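5-ketofructose reductase (Gluconobacter sp., PDB 7COK) probably catalyses the reduction of 5-ketofructose to fructose with a nicotinamide cofactor, as a member of the shikimate dehydrogenase family. Local coordinates at residues S186-T189 with G190-I193. Sequence-based numbering, arbitrary orientation.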
# COMPACT_ATOMS: atom_id res chain seq x y z
N SER A 186 28.70 -7.58 37.41
CA SER A 186 28.20 -7.17 38.69
C SER A 186 27.78 -5.71 38.60
O SER A 186 28.60 -4.84 38.36
CB SER A 186 29.30 -7.33 39.74
OG SER A 186 29.82 -8.65 39.68
N LEU A 187 26.49 -5.46 38.79
CA LEU A 187 25.97 -4.09 38.80
C LEU A 187 26.64 -3.20 39.84
O LEU A 187 26.67 -3.58 41.02
CB LEU A 187 24.48 -4.11 39.02
CG LEU A 187 23.57 -4.42 37.82
CD1 LEU A 187 23.82 -5.76 37.11
CD2 LEU A 187 22.15 -4.38 38.35
N PRO A 188 27.19 -2.03 39.42
CA PRO A 188 27.74 -1.14 40.45
C PRO A 188 26.66 -0.74 41.41
O PRO A 188 25.48 -0.65 41.04
CB PRO A 188 28.24 0.08 39.67
CG PRO A 188 27.67 -0.02 38.31
CD PRO A 188 27.32 -1.46 38.06
N THR A 189 27.06 -0.54 42.66
CA THR A 189 26.13 -0.09 43.68
C THR A 189 25.39 1.18 43.22
O THR A 189 25.95 2.01 42.49
CB THR A 189 26.83 0.05 45.05
OG1 THR A 189 25.85 0.04 46.08
CG2 THR A 189 27.70 1.30 45.14
N GLY A 190 24.12 1.29 43.61
CA GLY A 190 23.27 2.41 43.21
C GLY A 190 22.70 2.36 41.80
O GLY A 190 22.21 3.38 41.32
N THR A 191 22.76 1.21 41.13
CA THR A 191 22.13 1.08 39.82
C THR A 191 20.62 1.02 39.99
O THR A 191 20.10 0.22 40.76
CB THR A 191 22.63 -0.17 39.07
OG1 THR A 191 24.05 -0.10 38.85
CG2 THR A 191 21.88 -0.36 37.72
N ASP A 192 19.92 1.87 39.23
CA ASP A 192 18.47 2.01 39.32
C ASP A 192 17.76 1.17 38.28
O ASP A 192 16.68 0.63 38.52
CB ASP A 192 18.08 3.49 39.14
CG ASP A 192 18.61 4.38 40.26
OD1 ASP A 192 18.34 4.08 41.45
OD2 ASP A 192 19.28 5.38 39.93
N ILE A 193 18.37 1.05 37.10
CA ILE A 193 17.74 0.42 35.95
C ILE A 193 18.78 -0.45 35.25
O ILE A 193 19.90 0.02 34.97
CB ILE A 193 17.22 1.48 34.94
CG1 ILE A 193 16.20 2.42 35.61
CG2 ILE A 193 16.64 0.82 33.68
CD1 ILE A 193 16.06 3.76 34.91
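P188 and T191 meet across a type II beta turn, a clear example of how a threonine at the last position of a turn can strengthen a weak backbone closure with its own hydroxyl. Along the second half of the turn, G190 comes first. Its phi of 77° is one that glycine adopts readily, and a side chain here would run into the carbonyl oxygen of T189, so the residue suits the third position of this turn type. T191 then closes the loop twice on one acceptor. Its backbone N gives P188 O a weak, bent hydrogen bond of 3.3 Å (132° at the hydrogen), whereas T191 OG1 donates to the same P188 O at 2.7 Å, tilted modestly from the carbonyl plane. The hydroxyl reaches back because OG1 lies anti to the carbonyl carbon of T191, beside the backbone N (chi1 -61°), which brings both donors to the one oxygen. That placement also sets OG1 against the proline ring, 3.6 Å from P188 CD, while the methyl CG2 of T191 is directed to the L187 side chain, 4.1 Å from L187 CD2, the two side chains crossing at about a right angle. V128 of strand 126-130 touches both P188 and T191, and L187 continues inward onto V211 and L216. Beyond T191, D192 leads into strand 193-196, which begins at I193, in the parallel Rossmann-type sheet, and D192 OD2 bonds to the backbone N of R126. A valine in place of T191 would probably cost P188 O its short hydroxyl bond, leaving the closure of the turn to the weak amide bond. With a short hydroxyl bond beside a long, bent amide bond, the hydroxyl probably contributes much of the hold on this surface turn just ahead of the strand.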